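Local coordinates for ABC transporter, substrate binding protein (Mannopine) (Agrobacterium fabrum, PDB 5L9S) that serves as the periplasmic solute-binding component of an ABC transporter, seen here open and unliganded, and probably captures the opine mannopine for uptake, at residues Y115-N118 with S122-Q125; A216-A219 with G225-Y228; D129-A134 with R140-F145. One frame throughout, in Å; residues are numbered along the deposited sequence.

Contact 1: residues Y115-N118 with S122-Q125; sequences YKLN and SNPQ. With ACT (acetate ion), chain C.
Tyr115 lays one ring face against Asn123. Asn123 CB stands 3.7 Å from the Tyr115 ring centroid and 25° off the ring normal, a CH-pi approach displaced toward the CD1-CE1 edge of the ring. The Asn123 amide continues nearly parallel to the ring, the two planes 9° apart. Pro124 adds its CD to the base of the same side chain, 3.8 Å from Tyr115 CG. Tyr115 CB points from its CA toward 122-125, which starts the side chain off in the direction of these partners.

Among the polar contacts, the Tyr115 hydroxyl donates to acetate OXT, the OH to OXT distance being 2.9 Å. It also accepts a weak bond from Gln125, whose NE2 lies 3.2 Å from Tyr115 OH; the chain bend at chi2 brings that amide back to the ring. The acetate probably comes from the crystallisation liquor. Asn118 ND2 makes a weak and doubtful bond to Ser122 O at 2.8 Å, doubtful because Asn118 OD1, a second acceptor, is 2.9 Å from the same oxygen.

Segment 115-118 leaves the end of strand 103-116, which runs beside strand 224-240; the chain then reverses, the segment directions differing by 164°, and 122-125 leads into helix 127-130.

Contact 2: residues A216-A219 with G225-Y228; sequences ALKA and GWSY
Lys218 carries CG opposite its backbone N (chi1 -164°) and stays nearly extended until the last bond, while Trp226 has CG between its backbone N and carbonyl carbon; together these settings bring the lysine tail above the indole. The pair belongs to a beta-alpha-beta crossover: strand 206-210, helix 211-219 and strand 224-240 follow one another, and both strands run antiparallel to strand 103-116, which lies between them. Such a sheet order is consistent with a type II periplasmic binding protein.

The evidence for a cation-pi contact is positional. Lys218 NZ sits 4.5 Å from the centroid of the Trp226 six-membered ring, 24° off its normal and therefore over the face. The aliphatic part of the chain comes nearer than the charge, with Lys218 CD 3.5 Å from Trp226 CH2, so hydrophobic contact at the far corner of the benzene ring accompanies the electrostatic term. The contact lies at the surface: only 111 Å² is buried in all, and no hydrogen bond joins the two segments. Elsewhere the indole packs on Leu211 and Ala214 of the same helix and on Leu112 of strand 103-116.

Rotation of the indole is restrained by a neighbour two residues along its own strand: Trp226 NE1 donates to Tyr228 OH at 3.0 Å, with an N-H...O angle of 159° and the oxygen in the indole plane.

Contact 3: residues D129-A134 with R140-F145; sequences DMWDLA and RSFPNF
Met130 and Arg140 are the backbone neighbours of this contact, their CA atoms 7.6 Å apart, where the chain emerging from helix 127-130 passes beside the start of strand 140-143.

Arg140 reaches back to that turn. Its NH1 donates to Met130 O at 2.8 Å with an N-H...O angle of 154°; the donor approaches from above the carbonyl plane, 39° out of it, so the bond does not follow a lone-pair direction. Bends at chi2 and chi3 fold the arginine into this position. Leu133 CD2 covers one guanidinium face, 3.5 Å above the plane and over its centre. The other terminal nitrogen, NH2, bonds to the carbonyls of Phe136 and Gly138, so one cation ties the turn after the helix to the loop ahead of the strand, and these carbonyl dipoles would be expected to stabilise its charge.

The unit joined here is a short helix-loop-strand connection that leads into an inner strand of the mixed sheet, 140-143, which lies between and parallel to strands 185-189 and 206-210.

Beyond the arginine the contact becomes apolar and aromatic. Met130, with CG anti to its backbone N and a bend at chi2, directs its thioether at Phe142: CE lies over the ring face, 3.8 Å from the centroid, whereas SD makes a more oblique Met-aromatic contact at 4.7 Å from the same centroid. Trp131 CH2 comes to 3.4 Å from Phe142 CZ, the two ring planes inclined at 57°. Helix 171-181 flanks this group: Leu181 touches both Trp131 and Phe142, and Trp131 NE1 bonds to Lys177 O.

In the fold
Contacts 1 and 2, with centres 11 Å apart, share the sheet through neighbouring strands 103-116 and 224-240. Two probable hydrogen bonds join them: Tyr115 O to Gly225 N at 2.9 Å and Gln125 O to Ser227 OG at 2.6 Å. Contact 3 follows contact 1 directly along the chain, its centre 12 Å away; Pro124 CB meets Asp129 CB at 3.5 Å, and Asp129 OD2 also accepts from Gln125 N. Contacts 2 and 3 do not touch, their nearest atoms being about 7 Å apart. The acetate bonded in contact 1 lies about 5 Å, between nearest atoms, from the Lys218 side chain of contact 2, but is by itself no evidence of where the solute binds.

Contact 1: residues Y115-N118 with S122-Q125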
loop_
_atom_site.group_PDB
_atom_site.type_symbol
_atom_site.label_atom_id
_atom_site.label_comp_id
_atom_site.label_asym_id
_atom_site.label_seq_id
_atom_site.Cartn_x
_atom_site.Cartn_y
_atom_site.Cartn_z
ATOM N N TYR A 115 0.905 0.756 -19.087
ATOM C CA TYR A 115 0.686 1.166 -20.468
ATOM C C TYR A 115 0.196 0.020 -21.365
ATOM O O TYR A 115 0.461 -1.153 -21.076
ATOM C CB TYR A 115 2.004 1.758 -21.033
ATOM C CG TYR A 115 3.202 0.867 -20.791
ATOM C CD1 TYR A 115 3.444 -0.241 -21.597
ATOM C CD2 TYR A 115 4.064 1.098 -19.725
ATOM C CE1 TYR A 115 4.489 -1.115 -21.327
ATOM C CE2 TYR A 115 5.125 0.230 -19.449
ATOM C CZ TYR A 115 5.348 -0.864 -20.270
ATOM O OH TYR A 115 6.383 -1.738 -20.020
ATOM N N LYS A 116 -0.480 0.368 -22.486
ATOM C CA LYS A 116 -0.849 -0.628 -23.508
ATOM C C LYS A 116 0.390 -0.816 -24.373
ATOM O O LYS A 116 1.008 0.176 -24.759
ATOM C CB LYS A 116 -2.021 -0.161 -24.398
ATOM C CG LYS A 116 -2.547 -1.259 -25.321
ATOM C CD LYS A 116 -3.744 -0.841 -26.080
ATOM C CE LYS A 116 -4.106 -1.826 -27.170
ATOM N NZ LYS A 116 -5.309 -1.391 -27.934
ATOM N N LEU A 117 0.766 -2.066 -24.658
ATOM C CA LEU A 117 1.939 -2.347 -25.488
ATOM C C LEU A 117 1.709 -1.879 -26.919
ATOM O O LEU A 117 0.685 -2.210 -27.527
ATOM C CB LEU A 117 2.341 -3.834 -25.455
ATOM C CG LEU A 117 2.467 -4.526 -24.089
ATOM C CD1 LEU A 117 2.722 -6.005 -24.271
ATOM C CD2 LEU A 117 3.578 -3.937 -23.265
ATOM N N ASN A 118 2.600 -1.032 -27.429
ATOM C CA ASN A 118 2.459 -0.573 -28.801
ATOM C C ASN A 118 3.314 -1.424 -29.708
ATOM O O ASN A 118 4.292 -2.020 -29.244
ATOM C CB ASN A 118 2.683 0.930 -28.967
ATOM C CG ASN A 118 3.775 1.493 -28.123
ATOM O OD1 ASN A 118 3.552 2.383 -27.290
ATOM N ND2 ASN A 118 4.965 0.942 -28.276
ATOM N N SER A 122 8.086 0.600 -28.310
ATOM C CA SER A 122 8.507 1.773 -27.540
ATOM C C SER A 122 7.425 2.156 -26.528
ATOM O O SER A 122 6.440 2.808 -26.883
ATOM C CB SER A 122 8.828 2.946 -28.467
ATOM O OG SER A 122 9.373 4.035 -27.740
ATOM N N ASN A 123 7.621 1.769 -25.268
ATOM C CA ASN A 123 6.661 2.044 -24.212
ATOM C C ASN A 123 7.207 2.996 -23.137
ATOM O O ASN A 123 8.427 3.082 -22.964
ATOM C CB ASN A 123 6.160 0.736 -23.617
ATOM C CG ASN A 123 5.645 -0.228 -24.646
ATOM O OD1 ASN A 123 6.192 -1.301 -24.841
ATOM N ND2 ASN A 123 4.595 0.147 -25.343
ATOM N N PRO A 124 6.334 3.770 -22.445
ATOM C CA PRO A 124 6.847 4.697 -21.418
ATOM C C PRO A 124 7.383 3.942 -20.206
ATOM O O PRO A 124 6.769 2.966 -19.770
ATOM C CB PRO A 124 5.631 5.558 -21.049
ATOM C CG PRO A 124 4.505 5.073 -21.881
ATOM C CD PRO A 124 4.855 3.786 -22.505
ATOM N N GLN A 125 8.530 4.377 -19.662
ATOM C CA GLN A 125 9.122 3.662 -18.528
ATOM C C GLN A 125 9.225 4.500 -17.245
ATOM O O GLN A 125 9.447 3.943 -16.170
ATOM C CB GLN A 125 10.475 3.043 -18.925
ATOM C CG GLN A 125 10.366 1.947 -20.012
ATOM C CD GLN A 125 9.326 0.888 -19.687
ATOM O OE1 GLN A 125 9.403 0.169 -18.686
ATOM N NE2 GLN A 125 8.313 0.770 -20.528
HETATM C C ACT C . 7.079 -4.432 -22.041
HETATM O O ACT C . 6.259 -4.789 -21.130
HETATM O OXT ACT C . 7.383 -3.234 -22.333
HETATM C CH3 ACT C . 7.776 -5.551 -22.869
#

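Contact 2: residues A216-A219 with G225-Y228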
loop_
_atom_site.group_PDB
_atom_site.type_symbol
_atom_site.label_atom_id
_atom_site.label_comp_id
_atom_site.label_asym_id
_atom_site.label_seq_id
_atom_site.Cartn_x
_atom_site.Cartn_y
_atom_site.Cartn_z
ATOM N N ALA A 216 -4.344 -8.324 -13.210
ATOM C CA ALA A 216 -5.641 -8.908 -13.601
ATOM C C ALA A 216 -5.879 -8.739 -15.088
ATOM O O ALA A 216 -6.306 -9.698 -15.717
ATOM C CB ALA A 216 -6.774 -8.283 -12.805
ATOM N N LEU A 217 -5.513 -7.572 -15.671
ATOM C CA LEU A 217 -5.641 -7.310 -17.112
ATOM C C LEU A 217 -4.719 -8.199 -17.937
ATOM O O LEU A 217 -5.149 -8.693 -18.989
ATOM C CB LEU A 217 -5.416 -5.825 -17.456
ATOM C CG LEU A 217 -6.575 -4.870 -17.120
ATOM C CD1 LEU A 217 -6.060 -3.441 -16.860
ATOM C CD2 LEU A 217 -7.656 -4.902 -18.216
ATOM N N LYS A 218 -3.458 -8.408 -17.473
ATOM C CA LYS A 218 -2.456 -9.252 -18.129
ATOM C C LYS A 218 -2.922 -10.696 -18.104
ATOM O O LYS A 218 -2.754 -11.400 -19.094
ATOM C CB LYS A 218 -1.069 -9.128 -17.457
ATOM C CG LYS A 218 0.092 -9.665 -18.321
ATOM C CD LYS A 218 1.458 -9.305 -17.776
ATOM C CE LYS A 218 2.507 -9.178 -18.854
ATOM N NZ LYS A 218 3.503 -8.119 -18.531
ATOM N N ALA A 219 -3.521 -11.128 -16.978
ATOM C CA ALA A 219 -4.062 -12.479 -16.772
ATOM C C ALA A 219 -5.290 -12.726 -17.662
ATOM O O ALA A 219 -5.536 -13.872 -18.029
ATOM C CB ALA A 219 -4.416 -12.675 -15.302
ATOM N N GLY A 225 1.641 -3.626 -20.002
ATOM C CA GLY A 225 2.929 -3.648 -19.344
ATOM C C GLY A 225 2.941 -2.639 -18.213
ATOM O O GLY A 225 2.019 -1.840 -18.074
ATOM N N TRP A 226 3.983 -2.659 -17.404
ATOM C CA TRP A 226 4.126 -1.686 -16.337
ATOM C C TRP A 226 5.574 -1.471 -16.015
ATOM O O TRP A 226 6.425 -2.279 -16.416
ATOM C CB TRP A 226 3.303 -2.041 -15.079
ATOM C CG TRP A 226 3.536 -3.424 -14.556
ATOM C CD1 TRP A 226 4.526 -3.835 -13.717
ATOM C CD2 TRP A 226 2.741 -4.581 -14.837
ATOM N NE1 TRP A 226 4.405 -5.186 -13.466
ATOM C CE2 TRP A 226 3.315 -5.665 -14.137
ATOM C CE3 TRP A 226 1.608 -4.813 -15.631
ATOM C CZ2 TRP A 226 2.774 -6.946 -14.178
ATOM C CZ3 TRP A 226 1.093 -6.093 -15.697
ATOM C CH2 TRP A 226 1.671 -7.140 -14.976
ATOM N N SER A 227 5.862 -0.360 -15.313
ATOM C CA SER A 227 7.216 -0.034 -14.887
ATOM C C SER A 227 7.297 0.197 -13.365
ATOM O O SER A 227 6.417 0.846 -12.801
ATOM C CB SER A 227 7.715 1.178 -15.665
ATOM O OG SER A 227 8.939 1.597 -15.099
ATOM N N TYR A 228 8.361 -0.313 -12.712
ATOM C CA TYR A 228 8.581 -0.112 -11.262
ATOM C C TYR A 228 9.343 1.160 -10.953
ATOM O O TYR A 228 9.528 1.459 -9.784
ATOM C CB TYR A 228 9.261 -1.325 -10.582
ATOM C CG TYR A 228 8.506 -2.618 -10.770
ATOM C CD1 TYR A 228 7.219 -2.781 -10.261
ATOM C CD2 TYR A 228 9.071 -3.677 -11.464
ATOM C CE1 TYR A 228 6.496 -3.950 -10.489
ATOM C CE2 TYR A 228 8.359 -4.845 -11.699
ATOM C CZ TYR A 228 7.075 -4.980 -11.206
ATOM O OH TYR A 228 6.390 -6.143 -11.448
#

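Contact 3: residues D129-A134 with R140-F145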
loop_
_atom_site.group_PDB
_atom_site.type_symbol
_atom_site.label_atom_id
_atom_site.label_comp_id
_atom_site.label_asym_id
_atom_site.label_seq_id
_atom_site.Cartn_x
_atom_site.Cartn_y
_atom_site.Cartn_z
ATOM N N ASP A 129 8.078 10.080 -19.004
ATOM C CA ASP A 129 7.555 9.556 -20.261
ATOM C C ASP A 129 6.030 9.687 -20.326
ATOM O O ASP A 129 5.491 9.910 -21.410
ATOM C CB ASP A 129 7.977 8.102 -20.453
ATOM C CG ASP A 129 9.459 7.822 -20.636
ATOM O OD1 ASP A 129 10.215 8.762 -21.067
ATOM O OD2 ASP A 129 9.862 6.656 -20.428
ATOM N N MET A 130 5.338 9.598 -19.165
ATOM C CA MET A 130 3.878 9.800 -19.094
ATOM C C MET A 130 3.540 11.229 -19.570
ATOM O O MET A 130 2.522 11.438 -20.227
ATOM C CB MET A 130 3.350 9.534 -17.668
ATOM C CG MET A 130 1.847 9.735 -17.515
ATOM S SD MET A 130 1.116 8.604 -16.330
ATOM C CE MET A 130 -0.509 8.936 -16.528
ATOM N N TRP A 131 4.445 12.185 -19.317
ATOM C CA TRP A 131 4.278 13.575 -19.738
ATOM C C TRP A 131 4.806 13.836 -21.161
ATOM O O TRP A 131 4.669 14.948 -21.667
ATOM C CB TRP A 131 4.974 14.507 -18.749
ATOM C CG TRP A 131 4.045 15.106 -17.740
ATOM C CD1 TRP A 131 3.542 16.379 -17.732
ATOM C CD2 TRP A 131 3.506 14.452 -16.580
ATOM N NE1 TRP A 131 2.731 16.559 -16.633
ATOM C CE2 TRP A 131 2.694 15.393 -15.906
ATOM C CE3 TRP A 131 3.611 13.151 -16.056
ATOM C CZ2 TRP A 131 2.004 15.078 -14.732
ATOM C CZ3 TRP A 131 2.932 12.843 -14.886
ATOM C CH2 TRP A 131 2.129 13.795 -14.246
ATOM N N ASP A 132 5.423 12.826 -21.793
ATOM C CA ASP A 132 6.024 12.938 -23.129
ATOM C C ASP A 132 5.057 12.413 -24.203
ATOM O O ASP A 132 5.165 11.276 -24.648
ATOM C CB ASP A 132 7.362 12.172 -23.129
ATOM C CG ASP A 132 8.357 12.498 -24.209
ATOM O OD1 ASP A 132 7.934 12.969 -25.275
ATOM O OD2 ASP A 132 9.570 12.235 -23.994
ATOM N N LEU A 133 4.106 13.265 -24.610
ATOM C CA LEU A 133 3.072 12.966 -25.617
ATOM C C LEU A 133 3.627 12.855 -27.027
ATOM O O LEU A 133 3.015 12.189 -27.880
ATOM C CB LEU A 133 1.955 14.010 -25.574
ATOM C CG LEU A 133 1.221 14.108 -24.254
ATOM C CD1 LEU A 133 0.654 15.484 -24.070
ATOM C CD2 LEU A 133 0.178 13.012 -24.114
ATOM N N ALA A 134 4.784 13.503 -27.273
ATOM C CA ALA A 134 5.490 13.436 -28.543
ATOM C C ALA A 134 5.911 11.972 -28.846
ATOM O O ALA A 134 5.440 11.395 -29.829
ATOM C CB ALA A 134 6.707 14.350 -28.510
ATOM N N ARG A 140 -4.152 9.668 -21.337
ATOM C CA ARG A 140 -3.614 9.332 -20.015
ATOM C C ARG A 140 -4.757 9.035 -19.039
ATOM O O ARG A 140 -5.909 9.370 -19.286
ATOM C CB ARG A 140 -2.661 10.404 -19.404
ATOM C CG ARG A 140 -1.627 11.092 -20.300
ATOM C CD ARG A 140 -0.388 10.292 -20.612
ATOM N NE ARG A 140 -0.461 9.880 -22.002
ATOM C CZ ARG A 140 0.549 9.730 -22.847
ATOM N NH1 ARG A 140 1.794 9.960 -22.456
ATOM N NH2 ARG A 140 0.319 9.374 -24.094
ATOM N N SER A 141 -4.424 8.413 -17.926
ATOM C CA SER A 141 -5.366 8.085 -16.859
ATOM C C SER A 141 -4.696 8.226 -15.509
ATOM O O SER A 141 -3.559 7.779 -15.328
ATOM C CB SER A 141 -5.925 6.676 -17.038
ATOM O OG SER A 141 -6.746 6.313 -15.941
ATOM N N PHE A 142 -5.380 8.890 -14.571
ATOM C CA PHE A 142 -4.880 9.050 -13.206
ATOM C C PHE A 142 -6.020 8.774 -12.276
ATOM O O PHE A 142 -7.147 9.092 -12.646
ATOM C CB PHE A 142 -4.414 10.491 -12.940
ATOM C CG PHE A 142 -3.017 10.852 -13.353
ATOM C CD1 PHE A 142 -1.920 10.349 -12.665
ATOM C CD2 PHE A 142 -2.793 11.742 -14.397
ATOM C CE1 PHE A 142 -0.618 10.695 -13.041
ATOM C CE2 PHE A 142 -1.493 12.087 -14.774
ATOM C CZ PHE A 142 -0.413 11.568 -14.087
ATOM N N PRO A 143 -5.779 8.284 -11.033
ATOM C CA PRO A 143 -6.905 8.143 -10.093
ATOM C C PRO A 143 -7.449 9.498 -9.665
ATOM O O PRO A 143 -6.739 10.507 -9.622
ATOM C CB PRO A 143 -6.309 7.414 -8.900
ATOM C CG PRO A 143 -4.858 7.642 -8.974
ATOM C CD PRO A 143 -4.502 7.863 -10.416
ATOM N N ASN A 144 -8.730 9.516 -9.405
ATOM C CA ASN A 144 -9.421 10.680 -8.901
ATOM C C ASN A 144 -10.201 10.283 -7.663
ATOM O O ASN A 144 -11.431 10.151 -7.668
ATOM C CB ASN A 144 -10.270 11.389 -9.963
ATOM C CG ASN A 144 -11.143 12.493 -9.404
ATOM O OD1 ASN A 144 -10.700 13.335 -8.600
ATOM N ND2 ASN A 144 -12.419 12.452 -9.757
ATOM N N PHE A 145 -9.437 9.989 -6.626
ATOM C CA PHE A 145 -9.944 9.743 -5.296
ATOM C C PHE A 145 -9.388 10.904 -4.476
ATOM O O PHE A 145 -8.486 11.613 -4.961
ATOM C CB PHE A 145 -9.631 8.337 -4.738
ATOM C CG PHE A 145 -8.345 7.639 -5.125
ATOM C CD1 PHE A 145 -7.109 8.242 -4.892
ATOM C CD2 PHE A 145 -8.363 6.326 -5.598
ATOM C CE1 PHE A 145 -5.925 7.564 -5.177
ATOM C CE2 PHE A 145 -7.179 5.651 -5.879
ATOM C CZ PHE A 145 -5.969 6.271 -5.655
#